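Long-range contacts in group II chitinase (Ostrinia furnacalis, PDB 6JAW), which probably cleaves internal glycosidic bonds of chitin through its glycoside hydrolase family 18 domain, one part of a longer chitin-binding protein: residues 346-351 and 363-368; 196-201 and 249-254; 8-13 and 342-347. One frame throughout, in Å; residues are numbered along the deposited sequence.

Contact 1: 346-351 and 363-368; sequences WALDLD and PLLNAI. With BBO (2-[3-(morpholin-4-yl)propyl]-1H-benzo[de]isoquinoline-1,3(2H)-dione), chain B.
Asp351 and the first turn of helix 363-373 are joined mainly by hydrogen bonds. The carboxylate of Asp351 lies against the start of the helix and takes two backbone N-H groups, one on each oxygen. Its CG is anti to the backbone N (chi1 -162°), and this brings the acid to the helix start. Leu364 N gives to Asp351 OD1 over 3.1 Å, with an angle of 159° at the hydrogen. Leu365 N gives to Asp351 OD2 over 2.9 Å and is almost equally straight. Both donors come from the syn side. The one at OD1 lies near the carboxylate plane, and the one at OD2 lies 34° out of it. OD2 also has a second partner in His362 ND1.

Carbon atoms of the helix start also touch the carboxylate. Pro363 CD approaches Asp351 OD1 to 3.2 Å, and Leu365 CB lies 3.4 Å from Asp351 OD2. The apolar part is small: one methyl of each leucine meets, Leu348 CD2 to Leu365 CD2 at 3.7 Å.

At the other end of 346-351, morpholine atom C17 of the bound naphthalimide sits over one face of the Trp346 indole.

N-H groups in the first turn of a helix lack the usual carbonyl partner four residues back. The buried acid meets that need for two of them. Its negative charge would probably also be eased by the positive end of the helix dipole.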
loop_
_atom_site.group_PDB
_atom_site.type_symbol
_atom_site.label_atom_id
_atom_site.label_comp_id
_atom_site.label_asym_id
_atom_site.label_seq_id
_atom_site.Cartn_x
_atom_site.Cartn_y
_atom_site.Cartn_z
ATOM N N TRP A 346 2.419 -3.398 1.722
ATOM C CA TRP A 346 2.958 -2.161 2.258
ATOM C C TRP A 346 3.432 -2.481 3.667
ATOM O O TRP A 346 2.604 -2.699 4.555
ATOM C CB TRP A 346 1.906 -1.049 2.289
ATOM C CG TRP A 346 2.518 0.214 2.758
ATOM C CD1 TRP A 346 2.737 0.592 4.054
ATOM C CD2 TRP A 346 3.075 1.242 1.939
ATOM N NE1 TRP A 346 3.380 1.804 4.088
ATOM C CE2 TRP A 346 3.596 2.227 2.801
ATOM C CE3 TRP A 346 3.174 1.431 0.559
ATOM C CZ2 TRP A 346 4.205 3.385 2.328
ATOM C CZ3 TRP A 346 3.784 2.581 0.090
ATOM C CH2 TRP A 346 4.288 3.543 0.973
ATOM N N ALA A 347 4.746 -2.536 3.887
ATOM C CA ALA A 347 5.787 -2.365 2.883
ATOM C C ALA A 347 6.939 -3.293 3.276
ATOM O O ALA A 347 6.922 -3.865 4.368
ATOM C CB ALA A 347 6.256 -0.908 2.818
ATOM N N LEU A 348 7.934 -3.433 2.395
ATOM C CA LEU A 348 9.018 -4.387 2.630
ATOM C C LEU A 348 9.656 -4.188 3.998
ATOM O O LEU A 348 9.920 -5.155 4.723
ATOM C CB LEU A 348 10.077 -4.247 1.534
ATOM C CG LEU A 348 9.770 -4.906 0.187
ATOM C CD1 LEU A 348 10.671 -4.369 -0.913
ATOM C CD2 LEU A 348 9.903 -6.422 0.298
ATOM N N ASP A 349 9.890 -2.936 4.372
ATOM C CA ASP A 349 10.666 -2.588 5.553
ATOM C C ASP A 349 9.890 -2.737 6.849
ATOM O O ASP A 349 10.457 -2.497 7.919
ATOM C CB ASP A 349 11.139 -1.144 5.432
ATOM C CG ASP A 349 10.014 -0.216 5.015
ATOM O OD1 ASP A 349 9.748 -0.102 3.793
ATOM O OD2 ASP A 349 9.365 0.361 5.909
ATOM N N LEU A 350 8.612 -3.097 6.787
ATOM C CA LEU A 350 7.804 -3.188 7.991
ATOM C C LEU A 350 7.574 -4.623 8.451
ATOM O O LEU A 350 7.223 -4.831 9.615
ATOM C CB LEU A 350 6.460 -2.485 7.776
ATOM C CG LEU A 350 6.582 -1.022 7.337
ATOM C CD1 LEU A 350 5.244 -0.479 6.840
ATOM C CD2 LEU A 350 7.115 -0.165 8.478
ATOM N N ASP A 351 7.759 -5.603 7.572
ATOM C CA ASP A 351 7.780 -7.003 7.969
ATOM C C ASP A 351 8.988 -7.246 8.880
ATOM O O ASP A 351 9.880 -6.409 9.006
ATOM C CB ASP A 351 7.833 -7.880 6.716
ATOM C CG ASP A 351 7.422 -9.334 6.953
ATOM O OD1 ASP A 351 7.043 -9.735 8.077
ATOM O OD2 ASP A 351 7.495 -10.092 5.963
ATOM N N PRO A 363 8.382 -13.063 8.000
ATOM C CA PRO A 363 7.305 -14.041 8.222
ATOM C C PRO A 363 6.044 -13.731 7.433
ATOM O O PRO A 363 5.417 -14.653 6.898
ATOM C CB PRO A 363 7.070 -13.964 9.739
ATOM C CG PRO A 363 7.510 -12.590 10.121
ATOM C CD PRO A 363 8.685 -12.289 9.219
ATOM N N LEU A 364 5.652 -12.459 7.330
ATOM C CA LEU A 364 4.431 -12.143 6.594
ATOM C C LEU A 364 4.625 -12.357 5.098
ATOM O O LEU A 364 3.784 -12.974 4.433
ATOM C CB LEU A 364 3.988 -10.709 6.890
ATOM C CG LEU A 364 3.622 -10.420 8.347
ATOM C CD1 LEU A 364 2.952 -9.054 8.477
ATOM C CD2 LEU A 364 2.728 -11.519 8.899
ATOM N N LEU A 365 5.737 -11.873 4.552
ATOM C CA LEU A 365 5.946 -11.966 3.112
ATOM C C LEU A 365 6.186 -13.407 2.685
ATOM O O LEU A 365 5.728 -13.827 1.616
ATOM C CB LEU A 365 7.109 -11.067 2.703
ATOM C CG LEU A 365 7.303 -10.775 1.216
ATOM C CD1 LEU A 365 5.979 -10.467 0.523
ATOM C CD2 LEU A 365 8.269 -9.607 1.067
ATOM N N ASN A 366 6.883 -14.187 3.512
ATOM C CA ASN A 366 7.044 -15.601 3.197
ATOM C C ASN A 366 5.720 -16.348 3.262
ATOM O O ASN A 366 5.500 -17.276 2.476
ATOM C CB ASN A 366 8.062 -16.243 4.133
ATOM C CG ASN A 366 9.465 -16.182 3.575
ATOM O OD1 ASN A 366 9.756 -16.810 2.560
ATOM N ND2 ASN A 366 10.340 -15.417 4.225
ATOM N N ALA A 367 4.827 -15.958 4.176
ATOM C CA ALA A 367 3.514 -16.594 4.240
ATOM C C ALA A 367 2.713 -16.315 2.978
ATOM O O ALA A 367 2.021 -17.201 2.463
ATOM C CB ALA A 367 2.746 -16.107 5.470
ATOM N N ILE A 368 2.782 -15.076 2.473
ATOM C CA ILE A 368 2.102 -14.739 1.228
ATOM C C ILE A 368 2.660 -15.569 0.087
ATOM O O ILE A 368 1.912 -16.181 -0.683
ATOM C CB ILE A 368 2.232 -13.235 0.932
ATOM C CG1 ILE A 368 1.410 -12.423 1.925
ATOM C CG2 ILE A 368 1.795 -12.947 -0.497
ATOM C CD1 ILE A 368 1.769 -10.969 1.979
HETATM C C10 BBO B . -8.110 8.524 6.389
HETATM C C13 BBO B . -3.603 6.410 6.184
HETATM C C15 BBO B . -1.469 6.204 4.875
HETATM C C17 BBO B . 0.430 3.069 4.783
HETATM C C01 BBO B . -8.976 9.499 6.870
HETATM C C02 BBO B . -8.521 10.474 7.766
HETATM C C03 BBO B . -7.190 10.473 8.182
HETATM C C04 BBO B . -6.690 11.430 9.079
HETATM C C05 BBO B . -5.342 11.377 9.461
HETATM C C06 BBO B . -4.491 10.409 8.977
HETATM C C07 BBO B . -4.982 9.483 8.109
HETATM C C08 BBO B . -6.329 9.502 7.701
HETATM C C09 BBO B . -6.801 8.528 6.803
HETATM C C11 BBO B . -5.854 7.459 6.270
HETATM C C12 BBO B . -4.041 8.416 7.579
HETATM C C14 BBO B . -2.924 6.693 4.844
HETATM C C16 BBO B . -0.587 4.088 4.250
HETATM C C18 BBO B . 0.819 4.681 6.466
HETATM C C19 BBO B . -0.697 4.734 6.596
HETATM N N01 BBO B . -4.503 7.442 6.670
HETATM N N02 BBO B . -1.335 4.809 5.282
HETATM O O01 BBO B . -6.326 6.501 5.377
HETATM O O02 BBO B . -2.710 8.414 7.995
HETATM O O03 BBO B . 1.212 3.481 5.876
#

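Contact 2: 196-201 and 249-254; sequences MTYDYH and PMYGQS. With BBO (2-[3-(morpholin-4-yl)propyl]-1H-benzo[de]isoquinoline-1,3(2H)-dione), chain B.
Tyr198 and Pro249 mark the closest approach of the two backbones, with CA atoms 6.3 Å apart. No backbone hydrogen bond joins the segments. The 196-201 loop follows strand 192-195 and runs beside residues 249-253 of strand 244-257. Thr197 makes an inverse gamma turn there.

Tyr198 CB rests on the Pro249 ring, 3.9 Å from Pro249 CG. The Tyr198 and Tyr251 side chains cross at about a right angle, with Tyr251 OH 3.1 Å from Tyr198 CD1. Asp199 carries the polar part. Asp199 OD1 accepts from Tyr251 OH at 2.6 Å. Gln253 NE2 gives to the same Asp199 OD1 at 2.8 Å. The two donors come from opposite faces of the carboxylate plane, and OD1 lies near the amide plane of Gln253. The Gln253 chain bends at chi2 (-80°), which turns its amide to the acid.

Residues 196-199 read Met-Thr-Tyr-Asp, a sequence at the C-terminal end of a barrel strand in the family 18 TIM barrel, where the substrate cleft lies. The other oxygen, OD2, accepts a hydrogen bond from the morpholine nitrogen N02 of the ligand. That bond is modelled very short, and its exact length is doubtful. The ligand's O03 lies over one face of the Tyr251 ring, and Phe284 stacks with Tyr251. His201 O is buried against Gln253 CG at 3.4 Å and has no hydrogen-bond partner in the model.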
loop_
_atom_site.group_PDB
_atom_site.type_symbol
_atom_site.label_atom_id
_atom_site.label_comp_id
_atom_site.label_asym_id
_atom_site.label_seq_id
_atom_site.Cartn_x
_atom_site.Cartn_y
_atom_site.Cartn_z
ATOM N N MET A 196 -5.536 -0.565 -2.273
ATOM C CA MET A 196 -4.956 -0.408 -0.941
ATOM C C MET A 196 -5.992 -0.813 0.107
ATOM O O MET A 196 -6.538 0.009 0.847
ATOM C CB MET A 196 -4.472 1.021 -0.747
ATOM C CG MET A 196 -3.239 1.329 -1.578
ATOM S SD MET A 196 -2.678 3.025 -1.406
ATOM C CE MET A 196 -3.888 3.869 -2.411
ATOM N N THR A 197 -6.244 -2.125 0.161
ATOM C CA THR A 197 -7.228 -2.712 1.072
ATOM C C THR A 197 -6.677 -2.757 2.499
ATOM O O THR A 197 -6.497 -3.813 3.100
ATOM C CB THR A 197 -7.631 -4.103 0.593
ATOM O OG1 THR A 197 -6.475 -4.793 0.108
ATOM C CG2 THR A 197 -8.671 -4.025 -0.537
ATOM N N TYR A 198 -6.397 -1.570 3.030
ATOM C CA TYR A 198 -5.950 -1.403 4.408
ATOM C C TYR A 198 -6.210 0.043 4.804
ATOM O O TYR A 198 -6.665 0.854 3.993
ATOM C CB TYR A 198 -4.475 -1.782 4.593
ATOM C CG TYR A 198 -3.547 -1.264 3.523
ATOM C CD1 TYR A 198 -3.165 0.073 3.489
ATOM C CD2 TYR A 198 -3.044 -2.116 2.548
ATOM C CE1 TYR A 198 -2.315 0.548 2.508
ATOM C CE2 TYR A 198 -2.188 -1.651 1.563
ATOM C CZ TYR A 198 -1.827 -0.321 1.547
ATOM O OH TYR A 198 -0.974 0.139 0.570
ATOM N N ASP A 199 -5.929 0.353 6.070
ATOM C CA ASP A 199 -6.294 1.634 6.673
ATOM C C ASP A 199 -7.791 1.898 6.576
ATOM O O ASP A 199 -8.223 3.044 6.428
ATOM C CB ASP A 199 -5.516 2.794 6.050
ATOM C CG ASP A 199 -4.048 2.746 6.379
ATOM O OD1 ASP A 199 -3.660 2.017 7.321
ATOM O OD2 ASP A 199 -3.281 3.419 5.674
ATOM N N TYR A 200 -8.603 0.843 6.643
ATOM C CA TYR A 200 -10.036 1.055 6.796
ATOM C C TYR A 200 -10.350 1.758 8.107
ATOM O O TYR A 200 -11.355 2.471 8.209
ATOM C CB TYR A 200 -10.779 -0.274 6.742
ATOM C CG TYR A 200 -10.814 -0.907 5.380
ATOM C CD1 TYR A 200 -11.737 -0.500 4.431
ATOM C CD2 TYR A 200 -9.923 -1.918 5.041
ATOM C CE1 TYR A 200 -11.782 -1.091 3.181
ATOM C CE2 TYR A 200 -9.960 -2.518 3.797
ATOM C CZ TYR A 200 -10.893 -2.100 2.873
ATOM O OH TYR A 200 -10.934 -2.688 1.628
ATOM N N HIS A 201 -9.515 1.556 9.120
ATOM C CA HIS A 201 -9.749 2.115 10.439
ATOM C C HIS A 201 -8.429 2.584 11.022
ATOM O O HIS A 201 -7.370 2.016 10.743
ATOM C CB HIS A 201 -10.416 1.092 11.371
ATOM C CG HIS A 201 -11.760 0.640 10.896
ATOM N ND1 HIS A 201 -12.854 1.476 10.853
ATOM C CD2 HIS A 201 -12.179 -0.555 10.412
ATOM C CE1 HIS A 201 -13.893 0.814 10.375
ATOM N NE2 HIS A 201 -13.510 -0.421 10.102
ATOM N N PRO A 249 -1.365 -5.143 4.635
ATOM C CA PRO A 249 -0.504 -4.286 5.454
ATOM C C PRO A 249 0.508 -5.095 6.258
ATOM O O PRO A 249 0.179 -6.115 6.872
ATOM C CB PRO A 249 -1.504 -3.577 6.378
ATOM C CG PRO A 249 -2.619 -4.576 6.538
ATOM C CD PRO A 249 -2.700 -5.341 5.233
ATOM N N MET A 250 1.758 -4.629 6.238
ATOM C CA MET A 250 2.820 -5.175 7.071
ATOM C C MET A 250 2.969 -4.401 8.374
ATOM O O MET A 250 4.049 -4.399 8.975
ATOM C CB MET A 250 4.151 -5.173 6.310
ATOM C CG MET A 250 4.108 -5.805 4.926
ATOM S SD MET A 250 4.073 -7.600 4.965
ATOM C CE MET A 250 2.321 -7.894 4.707
ATOM N N TYR A 251 1.912 -3.728 8.801
ATOM C CA TYR A 251 1.957 -2.825 9.933
ATOM C C TYR A 251 0.598 -2.848 10.606
ATOM O O TYR A 251 -0.369 -3.413 10.091
ATOM C CB TYR A 251 2.304 -1.396 9.499
ATOM C CG TYR A 251 1.230 -0.800 8.619
ATOM C CD1 TYR A 251 1.239 -1.015 7.246
ATOM C CD2 TYR A 251 0.188 -0.055 9.162
ATOM C CE1 TYR A 251 0.249 -0.486 6.435
ATOM C CE2 TYR A 251 -0.806 0.474 8.361
ATOM C CZ TYR A 251 -0.766 0.255 6.997
ATOM O OH TYR A 251 -1.742 0.772 6.183
ATOM N N GLY A 252 0.520 -2.191 11.752
ATOM C CA GLY A 252 -0.721 -2.090 12.487
ATOM C C GLY A 252 -1.071 -0.639 12.743
ATOM O O GLY A 252 -0.199 0.231 12.774
ATOM N N GLN A 253 -2.364 -0.379 12.902
ATOM C CA GLN A 253 -2.841 0.921 13.343
ATOM C C GLN A 253 -3.011 0.853 14.850
ATOM O O GLN A 253 -3.650 -0.068 15.367
ATOM C CB GLN A 253 -4.162 1.300 12.667
ATOM C CG GLN A 253 -4.037 1.657 11.181
ATOM C CD GLN A 253 -3.539 3.075 10.938
ATOM O OE1 GLN A 253 -3.491 3.902 11.851
ATOM N NE2 GLN A 253 -3.173 3.362 9.694
ATOM N N SER A 254 -2.414 1.804 15.549
ATOM C CA SER A 254 -2.385 1.775 16.999
ATOM C C SER A 254 -3.245 2.901 17.552
ATOM O O SER A 254 -3.476 3.920 16.894
ATOM C CB SER A 254 -0.952 1.888 17.524
ATOM O OG SER A 254 -0.406 3.151 17.199
HETATM C C10 BBO B . -8.110 8.524 6.389
HETATM C C13 BBO B . -3.603 6.410 6.184
HETATM C C15 BBO B . -1.469 6.204 4.875
HETATM C C17 BBO B . 0.430 3.069 4.783
HETATM C C01 BBO B . -8.976 9.499 6.870
HETATM C C02 BBO B . -8.521 10.474 7.766
HETATM C C03 BBO B . -7.190 10.473 8.182
HETATM C C04 BBO B . -6.690 11.430 9.079
HETATM C C05 BBO B . -5.342 11.377 9.461
HETATM C C06 BBO B . -4.491 10.409 8.977
HETATM C C07 BBO B . -4.982 9.483 8.109
HETATM C C08 BBO B . -6.329 9.502 7.701
HETATM C C09 BBO B . -6.801 8.528 6.803
HETATM C C11 BBO B . -5.854 7.459 6.270
HETATM C C12 BBO B . -4.041 8.416 7.579
HETATM C C14 BBO B . -2.924 6.693 4.844
HETATM C C16 BBO B . -0.587 4.088 4.250
HETATM C C18 BBO B . 0.819 4.681 6.466
HETATM C C19 BBO B . -0.697 4.734 6.596
HETATM N N01 BBO B . -4.503 7.442 6.670
HETATM N N02 BBO B . -1.335 4.809 5.282
HETATM O O01 BBO B . -6.326 6.501 5.377
HETATM O O02 BBO B . -2.710 8.414 7.995
HETATM O O03 BBO B . 1.212 3.481 5.876
#

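Contact 3: 8-13 and 342-347; sequences KLVCYY and GGMIWA. With BBO (2-[3-(morpholin-4-yl)propyl]-1H-benzo[de]isoquinoline-1,3(2H)-dione), chain B.
Strands 8-13 and 342-346 run parallel, with axes 4.6 Å apart at the closest point and 13° between their directions. The CA atoms pair in step from Lys8 with Gly342 to Cys11 with Ile345. Four backbone hydrogen bonds join them. Gly343 N gives to Lys8 O and Ile345 N to Val10 O. In return Val10 N gives to Gly343 O at 2.8 Å, and Tyr12 N gives to Ile345 O at 3.2 Å. Gly342 CA also lies against Lys8 O in a CA-H...O contact.

On the face turned to helix 363-373, Leu9 and Cys11 sit with Ile345. Cys11 SG lies 4.0 Å from Ile345 CG1, and it forms a disulfide with Cys36. Leu9 and Ile345 both touch Ile368 of the helix.

The other face holds Val10 and Met344, whose CB atoms are 4.1 Å apart. The bent Met344 chain reaches the Tyr12 ring. Met344 CG lies in the plane of the ring at its edge, 3.6 Å from Tyr12 CE1. Met344 SD takes an oblique Met-aromatic position, 4.8 Å from the Tyr12 ring centroid. Tyr12 also meets the six-membered ring of Trp346. These two rings are oblique, with planes at 44°, and Tyr12 CD2 comes within 3.5 Å of Trp346 CZ3. Trp346 CG is anti to the backbone N (chi1 -176°), which turns the indole toward the Tyr12 ring. Tyr12 OH bonds to Asp124, which lies in the DxxDxDxE signature of the family.

The first and last strands meet here and close the TIM barrel. The peptide bond between Trp346 and Ala347 is cis. As in related family 18 chitinases, the tryptophan before this bond probably forms the floor of the substrate cleft; here the ligand's morpholine lies on it.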
loop_
_atom_site.group_PDB
_atom_site.type_symbol
_atom_site.label_atom_id
_atom_site.label_comp_id
_atom_site.label_asym_id
_atom_site.label_seq_id
_atom_site.Cartn_x
_atom_site.Cartn_y
_atom_site.Cartn_z
ATOM N N LYS A 8 1.169 -11.988 -9.379
ATOM C CA LYS A 8 2.088 -10.924 -9.019
ATOM C C LYS A 8 2.159 -10.800 -7.505
ATOM O O LYS A 8 1.173 -11.018 -6.789
ATOM C CB LYS A 8 1.641 -9.577 -9.592
ATOM C CG LYS A 8 1.599 -9.483 -11.097
ATOM C CD LYS A 8 1.156 -8.076 -11.507
ATOM C CE LYS A 8 1.139 -7.922 -13.015
ATOM N NZ LYS A 8 0.180 -8.888 -13.600
ATOM N N LEU A 9 3.338 -10.431 -7.023
ATOM C CA LEU A 9 3.523 -10.021 -5.636
ATOM C C LEU A 9 4.241 -8.685 -5.720
ATOM O O LEU A 9 5.448 -8.636 -5.976
ATOM C CB LEU A 9 4.318 -11.048 -4.841
ATOM C CG LEU A 9 3.922 -11.177 -3.367
ATOM C CD1 LEU A 9 4.722 -12.272 -2.682
ATOM C CD2 LEU A 9 4.099 -9.867 -2.637
ATOM N N VAL A 10 3.486 -7.610 -5.554
ATOM C CA VAL A 10 4.008 -6.259 -5.695
ATOM C C VAL A 10 4.449 -5.771 -4.323
ATOM O O VAL A 10 3.640 -5.690 -3.394
ATOM C CB VAL A 10 2.954 -5.327 -6.300
ATOM C CG1 VAL A 10 3.524 -3.940 -6.455
ATOM C CG2 VAL A 10 2.477 -5.888 -7.646
ATOM N N CYS A 11 5.732 -5.453 -4.188
ATOM C CA CYS A 11 6.311 -5.060 -2.909
ATOM C C CYS A 11 6.679 -3.587 -2.960
ATOM O O CYS A 11 7.452 -3.168 -3.827
ATOM C CB CYS A 11 7.556 -5.883 -2.584
ATOM S SG CYS A 11 7.335 -7.670 -2.470
ATOM N N TYR A 12 6.158 -2.811 -2.020
ATOM C CA TYR A 12 6.508 -1.405 -1.951
ATOM C C TYR A 12 7.783 -1.236 -1.141
ATOM O O TYR A 12 7.904 -1.753 -0.023
ATOM C CB TYR A 12 5.364 -0.577 -1.368
ATOM C CG TYR A 12 4.397 -0.131 -2.445
ATOM C CD1 TYR A 12 3.420 -0.993 -2.927
ATOM C CD2 TYR A 12 4.489 1.134 -3.013
ATOM C CE1 TYR A 12 2.543 -0.602 -3.927
ATOM C CE2 TYR A 12 3.610 1.538 -4.012
ATOM C CZ TYR A 12 2.642 0.661 -4.465
ATOM O OH TYR A 12 1.767 1.038 -5.461
ATOM N N TYR A 13 8.751 -0.568 -1.744
ATOM C CA TYR A 13 9.962 -0.130 -1.077
ATOM C C TYR A 13 9.812 1.350 -0.757
ATOM O O TYR A 13 9.329 2.124 -1.588
ATOM C CB TYR A 13 11.188 -0.361 -1.966
ATOM C CG TYR A 13 12.448 0.247 -1.402
ATOM C CD1 TYR A 13 13.248 -0.466 -0.520
ATOM C CD2 TYR A 13 12.834 1.538 -1.744
ATOM C CE1 TYR A 13 14.394 0.092 0.011
ATOM C CE2 TYR A 13 13.973 2.103 -1.218
ATOM C CZ TYR A 13 14.750 1.375 -0.344
ATOM O OH TYR A 13 15.888 1.936 0.176
ATOM N N GLY A 342 -2.938 -10.817 -8.149
ATOM C CA GLY A 342 -1.954 -11.167 -7.149
ATOM C C GLY A 342 -2.120 -10.311 -5.904
ATOM O O GLY A 342 -3.216 -9.840 -5.599
ATOM N N GLY A 343 -1.012 -10.135 -5.201
ATOM C CA GLY A 343 -1.037 -9.416 -3.949
ATOM C C GLY A 343 -0.052 -8.272 -3.950
ATOM O O GLY A 343 0.845 -8.202 -4.796
ATOM N N MET A 344 -0.229 -7.362 -3.007
ATOM C CA MET A 344 0.644 -6.215 -2.842
ATOM C C MET A 344 0.873 -6.041 -1.351
ATOM O O MET A 344 -0.028 -6.305 -0.549
ATOM C CB MET A 344 0.025 -4.950 -3.460
ATOM C CG MET A 344 0.816 -3.673 -3.202
ATOM S SD MET A 344 0.269 -2.771 -1.732
ATOM C CE MET A 344 -1.229 -1.996 -2.350
ATOM N N ILE A 345 2.076 -5.628 -0.969
ATOM C CA ILE A 345 2.378 -5.424 0.439
ATOM C C ILE A 345 2.897 -4.016 0.650
ATOM O O ILE A 345 3.676 -3.490 -0.154
ATOM C CB ILE A 345 3.375 -6.466 0.980
ATOM C CG1 ILE A 345 4.717 -6.365 0.257
ATOM C CG2 ILE A 345 2.775 -7.851 0.858
ATOM C CD1 ILE A 345 5.889 -6.262 1.213
ATOM N N TRP A 346 2.419 -3.398 1.722
ATOM C CA TRP A 346 2.958 -2.161 2.258
ATOM C C TRP A 346 3.432 -2.481 3.667
ATOM O O TRP A 346 2.604 -2.699 4.555
ATOM C CB TRP A 346 1.906 -1.049 2.289
ATOM C CG TRP A 346 2.518 0.214 2.758
ATOM C CD1 TRP A 346 2.737 0.592 4.054
ATOM C CD2 TRP A 346 3.075 1.242 1.939
ATOM N NE1 TRP A 346 3.380 1.804 4.088
ATOM C CE2 TRP A 346 3.596 2.227 2.801
ATOM C CE3 TRP A 346 3.174 1.431 0.559
ATOM C CZ2 TRP A 346 4.205 3.385 2.328
ATOM C CZ3 TRP A 346 3.784 2.581 0.090
ATOM C CH2 TRP A 346 4.288 3.543 0.973
ATOM N N ALA A 347 4.746 -2.536 3.887
ATOM C CA ALA A 347 5.787 -2.365 2.883
ATOM C C ALA A 347 6.939 -3.293 3.276
ATOM O O ALA A 347 6.922 -3.865 4.368
ATOM C CB ALA A 347 6.256 -0.908 2.818
HETATM C C10 BBO B . -8.110 8.524 6.389
HETATM C C13 BBO B . -3.603 6.410 6.184
HETATM C C15 BBO B . -1.469 6.204 4.875
HETATM C C17 BBO B . 0.430 3.069 4.783
HETATM C C01 BBO B . -8.976 9.499 6.870
HETATM C C02 BBO B . -8.521 10.474 7.766
HETATM C C03 BBO B . -7.190 10.473 8.182
HETATM C C04 BBO B . -6.690 11.430 9.079
HETATM C C05 BBO B . -5.342 11.377 9.461
HETATM C C06 BBO B . -4.491 10.409 8.977
HETATM C C07 BBO B . -4.982 9.483 8.109
HETATM C C08 BBO B . -6.329 9.502 7.701
HETATM C C09 BBO B . -6.801 8.528 6.803
HETATM C C11 BBO B . -5.854 7.459 6.270
HETATM C C12 BBO B . -4.041 8.416 7.579
HETATM C C14 BBO B . -2.924 6.693 4.844
HETATM C C16 BBO B . -0.587 4.088 4.250
HETATM C C18 BBO B . 0.819 4.681 6.466
HETATM C C19 BBO B . -0.697 4.734 6.596
HETATM N N01 BBO B . -4.503 7.442 6.670
HETATM N N02 BBO B . -1.335 4.809 5.282
HETATM O O01 BBO B . -6.326 6.501 5.377
HETATM O O02 BBO B . -2.710 8.414 7.995
HETATM O O03 BBO B . 1.212 3.481 5.876
#

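Overall arrangement
Contact 3 links the start of the chain to residues 342-347, and contact 2 is nested inside that loop. Contact 1 begins where contact 3 ends, sharing Trp346 and Ala347 with it. The centres of contacts 1 and 3 are about 9 Å apart. The centre of contact 2 lies about 13 Å from that of contact 1 and about 14 Å from that of contact 3. Strand 342-346 lies between strands 8-14 and 244-257 in the barrel wall, and helix 363-373 packs outside it. Trp346 O probably accepts from Met250 N. The ligand lies against Trp346 and against Asp199 and Tyr251 of contact 2, so the strand that closes the barrel also supplies part of the ligand site.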